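Local coordinates for multifunctional non-homologous end joining DNA repair protein LigD (Mycobacterium tuberculosis, PDB 2IRU) that serves in repair of DNA double-strand breaks by non-homologous end joining, its primase-polymerase domain adding nucleotides before the broken ends are resealed, at residues A[121-125]-A[126-130]; A[228-231]-A[232-235]; A[26-29]-A[30-33]. One frame throughout, in Å; residues are numbered along the deposited sequence.

Contact 1: A[121-125]-A[126-130]; sequences VAEPG and SGELN
Val121 to Glu123 and Glu128 to Asn130 face each other across the end of a beta hairpin, a local antiparallel contact at the surface where strand 118-122 turns back into strand 129-143. Val121 and Asn130 form a hydrogen-bonded pair: Val121 N donates to Asn130 O at 2.9 Å, and Asn130 N returns the bond to Val121 O. Ala122 and Leu129 follow as a non-hydrogen-bonded pair, with Ala122 CB loosely beside Leu129 CD2 (4.4 Å) on the sheet face away from the side chains of Val121 and Asn130. The last rung is one-sided, Glu123 N giving its hydrogen to Glu128 O at 2.9 Å. Beyond it the chain turns through Pro124, Gly125, Ser126 and Gly127, the first three with roughly right-handed helical backbone angles and Gly127 with a positive phi, where a CB would press on the carbonyl O of Ser126. Gly127 N closes this turn by reaching Glu123 O four residues back (2.8 Å), in the plane of that carbonyl. Ser126 adds an ST turn, its OG accepting from Glu128 N at 3.2 Å and making a weak bond to Glu128 OE2. The two glutamates run side by side in the same direction, their carboxylate planes 30° apart. Glu123 OE1 comes within 2.8 Å of Glu128 OE2, close for like charges, and this may raise the pKa of one of them. Asn130 ND2 lies 3.1 Å from Glu123 OE1, the amide and carboxylate planes 49° apart. The contact centre is about 25 Å from the centre of the chain. The turn closes the end of a hairpin whose second strand runs on as the long strand 129-143, which pairs antiparallel with strands 180-186 and 227-230 in the large mixed sheet.

Contact 2: A[228-231]-A[232-235]; sequences FVDW and SQNS
The indole of Trp231 carries Ser232 CB over one face, 4.1 Å above the plane and offset toward the rim, while NE1 hydrogen-bonds Ser216 O and the side chain packs on Thr196 and Lys200 of helix 192-209. On the Phe228 ring the covering atom is Asp230 CB, also near the rim. The carboxylate of Asp230 is gripped twice at OD1: Ser232 OG donates at 2.6 Å to the syn lone pair, and Ser232 N donates at 2.9 Å from above the carboxylate plane. With CG anti to the backbone N (chi1 -171°), Asp230 reaches forward over the turn. Its OD2 receives a weak bond from Gln233 NE2 (3.3 Å), the two flat groups standing 72° apart. One water joins Asp230 OD2 to that amide, more weakly on the glutamine side; another joins Asp230 O to Gln233 N. Asn234 ND2 donates a hydrogen bond to Trp231 O (3.0 Å), from above the carbonyl plane, and is also hydrogen-bonded to Val138 O of strand 129-143. Gln233 NE2 also hydrogen-bonds Asp140 OD2, and its OE1 Thr240 OG1. Asp230 and Asp140 probably bind manganese and Gln233 the substrate, consistent with a place in the polymerase active site of this primase-polymerase domain.

Contact 3: A[26-29]-A[30-33]; sequences GTTK and SDIF
Thr28 and Asp31 exchange bonds in a capping box directly after a G1 beta bulge, so that a small hairpin runs straight into a helix. Gly26 and Thr27 both face Tyr22 at the bulge, and Thr28 then occupies the N-cap position of helix 29-47. Its OG1 sits between the backbone N and the carbonyl carbon (chi1 64°), which turns it toward the first turn of the helix, where it accepts from Asp31 N at 3.0 Å. The reciprocal bond comes from Thr28 N to Asp31 OD2 (2.9 Å), nearly straight at 167°; this oxygen is met on its anti side, 31° out of the carboxylate plane. A water also donates to Asp31 OD2 (2.6 Å) and to Gly26 O, extending the network into the bulge. The carboxylate lies at the helix start, where amide N-H groups would probably stabilise its negative charge. Regular helical bonding begins at once, with Ile32 N on Thr28 O (3.0 Å) and Phe33 N on Lys29 O. Beside the capping box, Thr27 CG2 packs against Asp31 CB at 3.7 Å and against Ile32 CD1 at 3.8 Å, the Thr27 and Ile32 side chains meeting nearly at right angles. Thr27 OG1 is hydrogen-bonded to Thr25 OG1. Lys29 NZ hydrogen-bonds Thr15 O and Gln107 OE1, and Phe33 lies on Ala103 and Ala106 of helix 99-107. Two local motifs are therefore joined here: the G1 bulge closing the two-stranded hairpin 20-22 and 27-28, and the capping box that starts helix 29-47.

From the N terminus the chain meets contact 3 first, at the junction of the hairpin 20-22 and 27-28 with helix 29-47. Contact 1 follows, turning strand 118-122 into strand 129-143, and contact 2 comes last, in the loop leaving strand 227-230. The three are in series and each is local along the chain, so none encloses or crosses another. Contacts 1 and 2 belong to neighbouring strands of the same mixed sheet, although their centres are about 29 Å apart: one is at the protruding hairpin, the other at the probable active site. Contact 3 lies across the chain centre from contact 2, nearest atoms about 22 Å apart, within the same primase-polymerase domain.

Contact 1: A[121-125]-A[126-130]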
loop_
_atom_site.group_PDB
_atom_site.type_symbol
_atom_site.label_atom_id
_atom_site.label_comp_id
_atom_site.label_asym_id
_atom_site.label_seq_id
_atom_site.Cartn_x
_atom_site.Cartn_y
_atom_site.Cartn_z
ATOM N N VAL A 121 13.006 11.715 -7.207
ATOM C CA VAL A 121 13.306 13.126 -7.048
ATOM C C VAL A 121 13.994 13.607 -8.311
ATOM O O VAL A 121 14.838 12.896 -8.858
ATOM C CB VAL A 121 14.184 13.443 -5.801
ATOM C CG1 VAL A 121 13.487 13.035 -4.515
ATOM C CG2 VAL A 121 15.575 12.815 -5.905
ATOM N N ALA A 122 13.596 14.795 -8.754
ATOM C CA ALA A 122 14.192 15.447 -9.924
ATOM C C ALA A 122 15.608 15.926 -9.619
ATOM O O ALA A 122 15.823 16.747 -8.714
ATOM C CB ALA A 122 13.318 16.605 -10.394
ATOM N N GLU A 123 16.578 15.389 -10.356
ATOM C CA GLU A 123 17.989 15.696 -10.101
ATOM C C GLU A 123 18.250 17.157 -10.458
ATOM O O GLU A 123 17.851 17.591 -11.534
ATOM C CB GLU A 123 18.905 14.763 -10.903
ATOM C CG GLU A 123 20.080 14.173 -10.106
ATOM C CD GLU A 123 21.209 13.667 -11.005
ATOM O OE1 GLU A 123 20.921 12.998 -12.028
ATOM O OE2 GLU A 123 22.389 13.941 -10.698
ATOM N N PRO A 124 18.884 17.923 -9.533
ATOM C CA PRO A 124 19.194 19.355 -9.665
ATOM C C PRO A 124 19.530 19.796 -11.088
ATOM O O PRO A 124 18.889 20.713 -11.618
ATOM C CB PRO A 124 20.425 19.539 -8.756
ATOM C CG PRO A 124 20.544 18.249 -7.944
ATOM C CD PRO A 124 19.333 17.415 -8.224
ATOM N N GLY A 125 20.514 19.139 -11.698
ATOM C CA GLY A 125 21.000 19.524 -13.023
ATOM C C GLY A 125 19.990 19.367 -14.145
ATOM O O GLY A 125 19.488 20.360 -14.683
ATOM N N SER A 126 19.682 18.116 -14.482
ATOM C CA SER A 126 18.909 17.787 -15.687
ATOM C C SER A 126 17.398 17.654 -15.478
ATOM O O SER A 126 16.616 17.741 -16.438
ATOM C CB SER A 126 19.438 16.484 -16.284
ATOM O OG SER A 126 19.081 15.396 -15.454
ATOM N N GLY A 127 16.987 17.422 -14.234
ATOM C CA GLY A 127 15.577 17.200 -13.935
ATOM C C GLY A 127 15.171 15.749 -14.116
ATOM O O GLY A 127 13.981 15.419 -14.028
ATOM N N GLU A 128 16.156 14.884 -14.374
ATOM C CA GLU A 128 15.917 13.443 -14.520
ATOM C C GLU A 128 15.505 12.854 -13.174
ATOM O O GLU A 128 16.065 13.222 -12.147
ATOM C CB GLU A 128 17.161 12.718 -15.042
ATOM C CG GLU A 128 18.410 12.817 -14.150
ATOM C CD GLU A 128 19.672 12.376 -14.870
ATOM O OE1 GLU A 128 19.640 11.299 -15.514
ATOM O OE2 GLU A 128 20.694 13.110 -14.815
ATOM N N LEU A 129 14.530 11.948 -13.202
ATOM C CA LEU A 129 13.992 11.336 -11.976
ATOM C C LEU A 129 14.827 10.139 -11.497
ATOM O O LEU A 129 15.022 9.175 -12.227
ATOM C CB LEU A 129 12.518 10.939 -12.177
ATOM C CG LEU A 129 11.486 12.024 -12.530
ATOM C CD1 LEU A 129 10.227 11.412 -13.151
ATOM C CD2 LEU A 129 11.103 12.889 -11.337
ATOM N N ASN A 130 15.334 10.218 -10.268
ATOM C CA ASN A 130 16.104 9.130 -9.652
ATOM C C ASN A 130 15.524 8.793 -8.286
ATOM O O ASN A 130 14.948 9.671 -7.653
ATOM C CB ASN A 130 17.575 9.537 -9.474
ATOM C CG ASN A 130 18.310 9.669 -10.785
ATOM O OD1 ASN A 130 18.215 8.803 -11.658
ATOM N ND2 ASN A 130 19.045 10.773 -10.945
#

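Contact 2: A[228-231]-A[232-235]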
loop_
_atom_site.group_PDB
_atom_site.type_symbol
_atom_site.label_atom_id
_atom_site.label_comp_id
_atom_site.label_asym_id
_atom_site.label_seq_id
_atom_site.Cartn_x
_atom_site.Cartn_y
_atom_site.Cartn_z
ATOM N N PHE A 228 3.973 -10.771 14.031
ATOM C CA PHE A 228 5.238 -10.528 13.369
ATOM C C PHE A 228 5.246 -9.054 12.946
ATOM O O PHE A 228 4.420 -8.627 12.143
ATOM C CB PHE A 228 5.360 -11.438 12.139
ATOM C CG PHE A 228 6.548 -11.140 11.276
ATOM C CD1 PHE A 228 7.741 -10.675 11.829
ATOM C CD2 PHE A 228 6.466 -11.324 9.894
ATOM C CE1 PHE A 228 8.871 -10.392 11.006
ATOM C CE2 PHE A 228 7.576 -11.052 9.072
ATOM C CZ PHE A 228 8.766 -10.579 9.631
ATOM N N VAL A 229 6.136 -8.282 13.558
ATOM C CA VAL A 229 6.269 -6.866 13.234
ATOM C C VAL A 229 7.331 -6.746 12.147
ATOM O O VAL A 229 8.519 -6.659 12.436
ATOM C CB VAL A 229 6.634 -6.027 14.467
ATOM C CG1 VAL A 229 6.769 -4.565 14.125
ATOM C CG2 VAL A 229 5.559 -6.192 15.511
ATOM N N ASP A 230 6.863 -6.773 10.913
ATOM C CA ASP A 230 7.753 -6.832 9.768
ATOM C C ASP A 230 8.195 -5.412 9.382
ATOM O O ASP A 230 7.374 -4.567 8.946
ATOM C CB ASP A 230 7.038 -7.532 8.586
ATOM C CG ASP A 230 7.979 -7.829 7.402
ATOM O OD1 ASP A 230 9.182 -7.558 7.487
ATOM O OD2 ASP A 230 7.494 -8.320 6.359
ATOM N N TRP A 231 9.502 -5.185 9.565
ATOM C CA TRP A 231 10.187 -3.930 9.258
ATOM C C TRP A 231 10.834 -3.977 7.877
ATOM O O TRP A 231 11.371 -2.946 7.420
ATOM C CB TRP A 231 11.307 -3.700 10.294
ATOM C CG TRP A 231 12.086 -4.972 10.547
ATOM C CD1 TRP A 231 11.857 -5.901 11.542
ATOM C CD2 TRP A 231 13.197 -5.471 9.785
ATOM N NE1 TRP A 231 12.771 -6.934 11.440
ATOM C CE2 TRP A 231 13.588 -6.700 10.362
ATOM C CE3 TRP A 231 13.895 -5.004 8.660
ATOM C CZ2 TRP A 231 14.660 -7.451 9.867
ATOM C CZ3 TRP A 231 14.956 -5.766 8.158
ATOM C CH2 TRP A 231 15.319 -6.974 8.752
ATOM N N SER A 232 10.786 -5.144 7.219
ATOM C CA SER A 232 11.611 -5.409 6.016
ATOM C C SER A 232 11.122 -4.683 4.754
ATOM O O SER A 232 11.868 -4.545 3.752
ATOM C CB SER A 232 11.703 -6.917 5.722
ATOM O OG SER A 232 10.463 -7.425 5.283
ATOM N N GLN A 233 9.854 -4.274 4.760
ATOM C CA GLN A 233 9.284 -3.553 3.596
ATOM C C GLN A 233 9.786 -2.108 3.401
ATOM O O GLN A 233 9.463 -1.434 2.404
ATOM C CB GLN A 233 7.762 -3.658 3.576
ATOM C CG GLN A 233 7.366 -5.107 3.469
ATOM C CD GLN A 233 5.919 -5.340 3.671
ATOM O OE1 GLN A 233 5.075 -4.647 3.095
ATOM N NE2 GLN A 233 5.603 -6.342 4.496
ATOM N N ASN A 234 10.612 -1.650 4.332
ATOM C CA ASN A 234 11.297 -0.369 4.177
ATOM C C ASN A 234 12.500 -0.477 3.245
ATOM O O ASN A 234 13.074 0.547 2.867
ATOM C CB ASN A 234 11.653 0.221 5.546
ATOM C CG ASN A 234 10.399 0.541 6.363
ATOM O OD1 ASN A 234 9.685 1.478 6.051
ATOM N ND2 ASN A 234 10.113 -0.275 7.394
ATOM N N SER A 235 12.896 -1.700 2.886
ATOM C CA SER A 235 13.958 -1.838 1.873
ATOM C C SER A 235 13.537 -1.155 0.565
ATOM O O SER A 235 12.378 -1.259 0.127
ATOM C CB SER A 235 14.305 -3.307 1.622
ATOM O OG SER A 235 15.006 -3.854 2.738
HETATM O O HOH W 1 8.084 -3.121 6.833
HETATM O O HOH W 2 7.310 -8.860 3.864
#

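Contact 3: A[26-29]-A[30-33]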
loop_
_atom_site.group_PDB
_atom_site.type_symbol
_atom_site.label_atom_id
_atom_site.label_comp_id
_atom_site.label_asym_id
_atom_site.label_seq_id
_atom_site.Cartn_x
_atom_site.Cartn_y
_atom_site.Cartn_z
ATOM N N GLY A 26 -19.913 -10.646 -7.702
ATOM C CA GLY A 26 -20.378 -10.140 -8.996
ATOM C C GLY A 26 -19.813 -8.762 -9.340
ATOM O O GLY A 26 -20.297 -8.100 -10.289
ATOM N N THR A 27 -18.776 -8.354 -8.605
ATOM C CA THR A 27 -18.122 -7.054 -8.800
ATOM C C THR A 27 -17.480 -6.988 -10.187
ATOM O O THR A 27 -16.735 -7.875 -10.556
ATOM C CB THR A 27 -17.039 -6.811 -7.698
ATOM O OG1 THR A 27 -17.639 -7.017 -6.400
ATOM C CG2 THR A 27 -16.510 -5.357 -7.817
ATOM N N THR A 28 -17.829 -5.951 -10.947
ATOM C CA THR A 28 -17.482 -5.850 -12.380
ATOM C C THR A 28 -16.364 -4.846 -12.663
ATOM O O THR A 28 -15.967 -4.031 -11.804
ATOM C CB THR A 28 -18.673 -5.348 -13.210
ATOM O OG1 THR A 28 -19.002 -4.007 -12.796
ATOM C CG2 THR A 28 -19.903 -6.249 -13.070
ATOM N N LYS A 29 -15.882 -4.870 -13.893
ATOM C CA LYS A 29 -14.918 -3.855 -14.322
ATOM C C LYS A 29 -15.507 -2.456 -14.131
ATOM O O LYS A 29 -14.809 -1.564 -13.644
ATOM C CB LYS A 29 -14.503 -4.067 -15.771
ATOM C CG LYS A 29 -13.607 -5.237 -16.004
ATOM C CD LYS A 29 -13.010 -5.189 -17.412
ATOM C CE LYS A 29 -11.934 -4.082 -17.584
ATOM N NZ LYS A 29 -11.320 -3.961 -19.015
ATOM N N SER A 30 -16.792 -2.271 -14.443
ATOM C CA SER A 30 -17.463 -0.968 -14.238
ATOM C C SER A 30 -17.416 -0.531 -12.760
ATOM O O SER A 30 -17.115 0.637 -12.442
ATOM C CB SER A 30 -18.910 -1.007 -14.745
ATOM O OG SER A 30 -19.510 0.269 -14.664
ATOM N N ASP A 31 -17.690 -1.475 -11.873
ATOM C CA ASP A 31 -17.604 -1.195 -10.428
ATOM C C ASP A 31 -16.214 -0.679 -10.057
ATOM O O ASP A 31 -16.068 0.275 -9.270
ATOM C CB ASP A 31 -17.882 -2.458 -9.615
ATOM C CG ASP A 31 -19.356 -2.877 -9.655
ATOM O OD1 ASP A 31 -20.250 -1.997 -9.714
ATOM O OD2 ASP A 31 -19.595 -4.094 -9.569
ATOM N N ILE A 32 -15.205 -1.366 -10.569
ATOM C CA ILE A 32 -13.809 -1.028 -10.254
ATOM C C ILE A 32 -13.393 0.338 -10.831
ATOM O O ILE A 32 -12.704 1.149 -10.159
ATOM C CB ILE A 32 -12.904 -2.227 -10.672
ATOM C CG1 ILE A 32 -13.328 -3.517 -9.902
ATOM C CG2 ILE A 32 -11.442 -1.931 -10.550
ATOM C CD1 ILE A 32 -13.354 -3.414 -8.417
ATOM N N PHE A 33 -13.832 0.592 -12.065
ATOM C CA PHE A 33 -13.598 1.878 -12.740
ATOM C C PHE A 33 -14.165 3.016 -11.886
ATOM O O PHE A 33 -13.503 4.032 -11.606
ATOM C CB PHE A 33 -14.257 1.819 -14.130
ATOM C CG PHE A 33 -13.779 2.881 -15.122
ATOM C CD1 PHE A 33 -12.518 2.800 -15.730
ATOM C CD2 PHE A 33 -14.662 3.879 -15.539
ATOM C CE1 PHE A 33 -12.145 3.749 -16.717
ATOM C CE2 PHE A 33 -14.278 4.817 -16.516
ATOM C CZ PHE A 33 -13.022 4.733 -17.090
HETATM O O HOH W 3 -21.703 -5.636 -9.352
#